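PDB 4J6O: metallophosphoesterase from Clostridium thermocellum, which probably removes 2'- and 3'-phosphates from RNA ends during bacterial RNA repair, acting as a manganese-dependent phosphatase of the calcineurin-like family. Local coordinates for residues Ala135-Asp138 and Gly139-Ser142; Gly82-Ser86 and Gly87-Cys91; Thr74-Leu77 and Lys78-Gly82. All blocks are in the same frame, centred on the assembly; numbering follows the deposited sequence. Where two conformers were deposited one is given.

In the fold
All three contacts are local, each made within its own continuous run of chain, yet they differ with their place in the fold. Contact 3, inside helix 73-86, is the buried one: regular helical bonds, aliphatic pairs and one lysine-glutamate pair. Contact 2 uses the same helix, shares Gly82 with contact 3, and is partly buried; there the backbone turns from helix into strand 89-91 through a Schellman motif. Contact 1 lies at the surface, where helix 127-138 ends, and waters join the carbonyls of its last turn to the loop. Phe136 ties them together, packing CE1 on Val84 CG2 of contact 2 at 3.8 Å and CG on Met81 CG of contact 3 at 3.6 Å.

Contact 1: residues Ala135-Asp138 and Gly139-Ser142; sequences AFID and GLVS
The meeting of Phe136 with Leu140 is a local contact at the C-terminal end of helix 127-138, where the chain leaves the helix for the loop before strand 143-146 of the calcineurin-like alpha/beta fold. It illustrates how a helix can finish by folding an apolar side chain back over its last turn. Leu140 CD2 sits over one face of the Phe136 ring, displaced from the centre toward CZ and CE1, in a CH-pi contact 4.1 Å from the ring centroid and 23° off its normal. The ring is brought there by chi1 of 173°, which sets CG opposite the backbone N. Leu140 CG lies 3.3 Å from Phe136 O, while the other methyl, CD1, rests over the Ile137 backbone, 4.0 Å from Ile137 CA, with Ile137 CG2 farther off. Phe136 also packs on Val80, Met81 and Val84, which joins the helix end to helix 73-86; Leu140 separately touches Pro93.

Gly139 N makes only weak bonds, to Ala135 O and Phe136 O. The next amide recovers a straighter i to i+3 bond: Leu140 N reaches Ile137 O at 3.2 Å, approaching from above the carbonyl plane. Ile137 O has a second partner in a water, which donates to it at 2.7 Å and to Leu140 O at 2.9 Å, bridging the last turn to the departing loop.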
loop_
_atom_site.group_PDB
_atom_site.type_symbol
_atom_site.label_atom_id
_atom_site.label_comp_id
_atom_site.label_asym_id
_atom_site.label_seq_id
_atom_site.Cartn_x
_atom_site.Cartn_y
_atom_site.Cartn_z
ATOM N N ALA A 135 -1.688 -9.957 -13.320
ATOM C CA ALA A 135 -0.776 -9.168 -14.131
ATOM C C ALA A 135 -0.442 -7.864 -13.417
ATOM O O ALA A 135 0.700 -7.420 -13.413
ATOM C CB ALA A 135 -1.388 -8.891 -15.485
ATOM N N PHE A 136 -1.451 -7.272 -12.785
ATOM C CA PHE A 136 -1.243 -6.050 -12.056
ATOM C C PHE A 136 -0.274 -6.229 -10.895
ATOM O O PHE A 136 0.617 -5.413 -10.703
ATOM C CB PHE A 136 -2.561 -5.521 -11.517
ATOM C CG PHE A 136 -2.404 -4.355 -10.613
ATOM C CD1 PHE A 136 -2.031 -3.132 -11.136
ATOM C CD2 PHE A 136 -2.709 -4.449 -9.256
ATOM C CE1 PHE A 136 -1.918 -2.024 -10.331
ATOM C CE2 PHE A 136 -2.588 -3.344 -8.443
ATOM C CZ PHE A 136 -2.182 -2.143 -8.973
ATOM N N ILE A 137 -0.446 -7.283 -10.112
ATOM C CA ILE A 137 0.359 -7.405 -8.935
ATOM C C ILE A 137 1.760 -7.791 -9.315
ATOM O O ILE A 137 2.729 -7.402 -8.672
ATOM C CB ILE A 137 -0.246 -8.416 -7.948
ATOM C CG1 ILE A 137 -1.584 -7.880 -7.425
ATOM C CG2 ILE A 137 0.653 -8.641 -6.790
ATOM C CD1 ILE A 137 -2.244 -8.869 -6.476
ATOM N N ASP A 138 1.867 -8.599 -10.379
ATOM C CA ASP A 138 3.161 -9.039 -10.839
ATOM C C ASP A 138 4.019 -7.901 -11.363
ATOM O O ASP A 138 5.235 -7.977 -11.352
ATOM C CB ASP A 138 2.988 -10.115 -11.910
ATOM C CG ASP A 138 4.289 -10.831 -12.222
ATOM O OD1 ASP A 138 4.754 -11.570 -11.330
ATOM O OD2 ASP A 138 4.841 -10.652 -13.339
ATOM N N GLY A 139 3.395 -6.825 -11.811
ATOM C CA GLY A 139 4.199 -5.734 -12.331
ATOM C C GLY A 139 4.526 -4.666 -11.311
ATOM O O GLY A 139 5.196 -3.674 -11.635
ATOM N N LEU A 140 4.069 -4.837 -10.069
ATOM C CA LEU A 140 4.383 -3.827 -9.056
ATOM C C LEU A 140 5.875 -3.843 -8.683
ATOM O O LEU A 140 6.465 -4.897 -8.443
ATOM C CB LEU A 140 3.511 -4.003 -7.807
ATOM C CG LEU A 140 2.007 -3.922 -8.051
ATOM C CD1 LEU A 140 1.227 -4.218 -6.746
ATOM C CD2 LEU A 140 1.581 -2.574 -8.622
ATOM N N VAL A 141 6.457 -2.641 -8.683
ATOM C CA VAL A 141 7.844 -2.339 -8.350
ATOM C C VAL A 141 7.992 -2.239 -6.813
ATOM O O VAL A 141 7.080 -1.709 -6.172
ATOM C CB VAL A 141 8.194 -0.976 -9.000
ATOM C CG1 VAL A 141 9.593 -0.542 -8.660
ATOM C CG2 VAL A 141 8.015 -1.024 -10.538
ATOM N N SER A 142 9.095 -2.757 -6.240
ATOM C CA SER A 142 9.267 -2.803 -4.769
ATOM C C SER A 142 9.129 -1.451 -4.056
ATOM O O SER A 142 8.497 -1.352 -2.995
ATOM C CB SER A 142 10.615 -3.458 -4.429
ATOM O OG SER A 142 11.688 -2.590 -4.744
HETATM O O HOH W 1 5.278 -7.495 -7.807
HETATM O O HOH W 2 8.117 -6.282 -10.503
#

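Contact 2: residues Gly82-Ser86 and Gly87-Cys91; sequences GMVKS and GIALC
Met83 and Ala89 meet where helix 73-86 gives way to strand 89-91, the second half of a beta-alpha-beta unit. From its root, Met83 CB rests 3.6 Å from Ala89 CB and also touches Ile88 CG2. The next atom, CG, runs past that same Ile88 methyl, and a turn about the CG-SD bond (chi3 69°) returns the terminal CE to Ile88 CG2 at 4.0 Å. One branch of the isoleucine thus faces three carbons of the methionine, which packs further on Val60 and Phe62 of strand 59-62.

The turn itself is a Schellman motif with Gly87 at positive phi. Two bonds reach back into the last helical turn: Ile88 N lies 3.0 Å from Met83 O, almost in line with the carbonyl bond, and Gly87 N is 3.3 Å from Val84 O. Met83 O also accepts from Ala89 N, which comes from above the carbonyl plane. Farther on, Val84 CA makes a CA-H...O contact with Ala89 O at 3.4 Å, and a water donates to both Val84 O and Ala89 O.

Paired bonds to one carbonyl, with apolar carbons closing beside it, imply that the helix end and the strand start are fixed to each other by backbone hydrogen bonds and side-chain packing together.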
loop_
_atom_site.group_PDB
_atom_site.type_symbol
_atom_site.label_atom_id
_atom_site.label_comp_id
_atom_site.label_asym_id
_atom_site.label_seq_id
_atom_site.Cartn_x
_atom_site.Cartn_y
_atom_site.Cartn_z
ATOM N N GLY A 82 -7.442 0.731 -12.350
ATOM C CA GLY A 82 -7.804 1.787 -13.278
ATOM C C GLY A 82 -6.993 3.072 -13.120
ATOM O O GLY A 82 -6.729 3.782 -14.083
ATOM N N MET A 83 -6.636 3.404 -11.883
ATOM C CA MET A 83 -5.876 4.598 -11.608
ATOM C C MET A 83 -4.471 4.456 -12.097
ATOM O O MET A 83 -3.894 5.405 -12.616
ATOM C CB MET A 83 -5.919 4.904 -10.097
ATOM C CG MET A 83 -7.317 5.334 -9.677
ATOM S SD MET A 83 -7.447 5.691 -7.905
ATOM C CE MET A 83 -6.508 7.121 -7.797
ATOM N N VAL A 84 -3.909 3.272 -11.907
ATOM C CA VAL A 84 -2.542 3.046 -12.341
ATOM C C VAL A 84 -2.583 3.090 -13.863
ATOM O O VAL A 84 -1.711 3.662 -14.491
ATOM C CB VAL A 84 -2.009 1.707 -11.818
ATOM C CG1 VAL A 84 -0.676 1.359 -12.450
ATOM C CG2 VAL A 84 -1.831 1.783 -10.279
ATOM N N LYS A 85 -3.628 2.529 -14.451
ATOM C CA LYS A 85 -3.686 2.470 -15.937
ATOM C C LYS A 85 -3.915 3.831 -16.629
ATOM O O LYS A 85 -3.395 4.094 -17.712
ATOM C CB LYS A 85 -4.741 1.423 -16.319
ATOM C CG LYS A 85 -4.863 1.131 -17.793
ATOM C CD LYS A 85 -5.347 -0.302 -17.980
ATOM C CE LYS A 85 -6.760 -0.330 -18.546
ATOM N NZ LYS A 85 -7.048 -1.569 -19.351
ATOM N N SER A 86 -4.675 4.706 -15.988
ATOM C CA SER A 86 -4.980 6.025 -16.544
ATOM C C SER A 86 -3.827 7.001 -16.270
ATOM O O SER A 86 -3.819 8.146 -16.765
ATOM C CB SER A 86 -6.303 6.556 -15.955
ATOM O OG SER A 86 -6.154 6.972 -14.597
ATOM N N GLY A 87 -2.859 6.539 -15.478
ATOM C CA GLY A 87 -1.702 7.315 -15.083
ATOM C C GLY A 87 -1.863 8.306 -13.947
ATOM O O GLY A 87 -1.014 9.183 -13.770
ATOM N N ILE A 88 -2.889 8.164 -13.116
ATOM C CA ILE A 88 -3.065 9.117 -12.042
ATOM C C ILE A 88 -2.522 8.522 -10.740
ATOM O O ILE A 88 -2.363 9.219 -9.759
ATOM C CB ILE A 88 -4.527 9.552 -11.879
ATOM C CG1 ILE A 88 -4.647 10.799 -11.015
ATOM C CG2 ILE A 88 -5.443 8.377 -11.414
ATOM C CD1 ILE A 88 -6.011 11.492 -11.176
ATOM N N ALA A 89 -2.180 7.253 -10.797
ATOM C CA ALA A 89 -1.573 6.618 -9.613
ATOM C C ALA A 89 -0.381 5.703 -9.908
ATOM O O ALA A 89 -0.203 5.181 -11.024
ATOM C CB ALA A 89 -2.637 5.822 -8.843
ATOM N N LEU A 90 0.434 5.513 -8.868
ATOM C CA LEU A 90 1.353 4.394 -8.838
ATOM C C LEU A 90 1.063 3.568 -7.567
ATOM O O LEU A 90 0.428 4.039 -6.639
ATOM C CB LEU A 90 2.816 4.836 -8.771
ATOM C CG LEU A 90 3.389 5.718 -9.905
ATOM C CD1 LEU A 90 4.775 6.196 -9.548
ATOM C CD2 LEU A 90 3.390 4.964 -11.200
ATOM N N CYS A 91 1.504 2.322 -7.586
ATOM C CA CYS A 91 1.271 1.435 -6.443
ATOM C C CYS A 91 2.528 0.617 -6.198
ATOM O O CYS A 91 3.212 0.149 -7.161
ATOM C CB CYS A 91 0.108 0.493 -6.781
ATOM S SG CYS A 91 -0.506 -0.520 -5.376
HETATM O O HOH W 3 0.654 4.742 -13.469
#

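Contact 3: residues Thr74-Leu77 and Lys78-Gly82; sequences TEVL and KLVMG
Lys78 lays its extended side chain back along the preceding helical turn, over the carbonyl of Thr74, with CG 3.2 Å from Thr74 O. Its chi1 of -69° turns CG opposite the carbonyl carbon, and the nearly straight chain beyond carries NZ toward Glu75. In the conformer described here, one of two for Glu75, the carboxylate arrives from a chain bent at chi2, and OE2 lies 3.4 Å from Lys78 NZ, a weak and tentative salt bridge. Both groups have partners outside this turn: Glu75 OE1 is hydrogen-bonded to Tyr50 OH, and Lys78 makes a salt bridge to Glu125 and a cation-pi contact with Phe129. Glu125 and Phe129 probably favour the charged form of the lysine in this buried setting.

Two aliphatic contacts, each four residues apart, accompany the charged pair. Val76 and Val80 project in parallel, with CG1 of Val76 4.1 Å from CG2 of Val80. Met81, bent at chi3 (-83°), wraps over the Leu77 carbonyl, with CE 3.1 Å from Leu77 O, and its CE then reaches Leu77 CB at 3.6 Å.

Beneath these side chains run four regular i to i+4 backbone bonds; the straightest joins Val80 N to Val76 O at 2.9 Å, with 173° at the hydrogen. Leu77 and Met81 face helix 127-138 and Leu79 faces helix 24-33, around the connecting helix of a beta-alpha-beta unit that links the neighbouring parallel strands 59-62 and 89-91.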
loop_
_atom_site.group_PDB
_atom_site.type_symbol
_atom_site.label_atom_id
_atom_site.label_comp_id
_atom_site.label_asym_id
_atom_site.label_seq_id
_atom_site.Cartn_x
_atom_site.Cartn_y
_atom_site.Cartn_z
ATOM N N THR A 74 -12.632 -6.415 -4.138
ATOM C CA THR A 74 -12.566 -6.350 -5.600
ATOM C C THR A 74 -12.836 -4.935 -6.139
ATOM O O THR A 74 -12.266 -4.558 -7.123
ATOM C CB THR A 74 -13.495 -7.355 -6.334
ATOM O OG1 THR A 74 -14.855 -7.055 -6.031
ATOM C CG2 THR A 74 -13.189 -8.779 -5.903
ATOM N N GLU A 75 -13.653 -4.162 -5.420
ATOM C CA GLU A 75 -13.898 -2.781 -5.814
ATOM C C GLU A 75 -12.631 -1.958 -5.613
ATOM O O GLU A 75 -12.297 -1.140 -6.480
ATOM C CB GLU A 75 -15.063 -2.161 -5.045
ATOM C CG GLU A 75 -16.426 -2.768 -5.393
ATOM C CD GLU A 75 -16.635 -2.979 -6.893
ATOM O OE1 GLU A 75 -16.572 -1.989 -7.660
ATOM O OE2 GLU A 75 -16.852 -4.147 -7.300
ATOM N N VAL A 76 -11.937 -2.172 -4.482
ATOM C CA VAL A 76 -10.648 -1.518 -4.299
ATOM C C VAL A 76 -9.712 -1.864 -5.467
ATOM O O VAL A 76 -9.035 -1.015 -6.023
ATOM C CB VAL A 76 -9.962 -1.930 -2.969
ATOM C CG1 VAL A 76 -8.538 -1.403 -2.894
ATOM C CG2 VAL A 76 -10.775 -1.387 -1.769
ATOM N N LEU A 77 -9.658 -3.142 -5.819
ATOM C CA LEU A 77 -8.756 -3.550 -6.884
ATOM C C LEU A 77 -9.122 -2.885 -8.202
ATOM O O LEU A 77 -8.250 -2.371 -8.931
ATOM C CB LEU A 77 -8.800 -5.073 -7.050
ATOM C CG LEU A 77 -7.932 -5.795 -6.033
ATOM C CD1 LEU A 77 -8.331 -7.264 -6.030
ATOM C CD2 LEU A 77 -6.472 -5.636 -6.371
ATOM N N LYS A 78 -10.404 -2.875 -8.513
ATOM C CA LYS A 78 -10.810 -2.270 -9.793
ATOM C C LYS A 78 -10.447 -0.792 -9.831
ATOM O O LYS A 78 -10.015 -0.267 -10.844
ATOM C CB LYS A 78 -12.319 -2.434 -9.984
ATOM C CG LYS A 78 -12.723 -3.868 -10.215
ATOM C CD LYS A 78 -14.211 -4.051 -10.163
ATOM C CE LYS A 78 -14.551 -5.519 -10.085
ATOM N NZ LYS A 78 -15.982 -5.670 -10.251
ATOM N N LEU A 79 -10.691 -0.110 -8.724
ATOM C CA LEU A 79 -10.428 1.315 -8.655
ATOM C C LEU A 79 -8.931 1.560 -8.806
ATOM O O LEU A 79 -8.521 2.369 -9.620
ATOM C CB LEU A 79 -10.986 1.922 -7.358
ATOM C CG LEU A 79 -10.679 3.403 -7.182
ATOM C CD1 LEU A 79 -11.552 4.163 -8.179
ATOM C CD2 LEU A 79 -10.988 3.874 -5.737
ATOM N N VAL A 80 -8.109 0.880 -8.001
ATOM C CA VAL A 80 -6.675 1.129 -8.034
ATOM C C VAL A 80 -6.012 0.747 -9.374
ATOM O O VAL A 80 -5.191 1.505 -9.925
ATOM C CB VAL A 80 -5.963 0.375 -6.876
ATOM C CG1 VAL A 80 -4.472 0.557 -6.988
ATOM C CG2 VAL A 80 -6.486 0.924 -5.578
ATOM N N MET A 81 -6.428 -0.394 -9.915
ATOM C CA MET A 81 -5.908 -0.794 -11.223
ATOM C C MET A 81 -6.218 0.202 -12.355
ATOM O O MET A 81 -5.359 0.505 -13.195
ATOM C CB MET A 81 -6.436 -2.176 -11.569
ATOM C CG MET A 81 -5.779 -3.186 -10.688
ATOM S SD MET A 81 -6.165 -4.808 -11.265
ATOM C CE MET A 81 -7.678 -4.935 -10.487
ATOM N N GLY A 82 -7.442 0.731 -12.350
ATOM C CA GLY A 82 -7.804 1.787 -13.278
ATOM C C GLY A 82 -6.993 3.072 -13.120
ATOM O O GLY A 82 -6.729 3.782 -14.083
#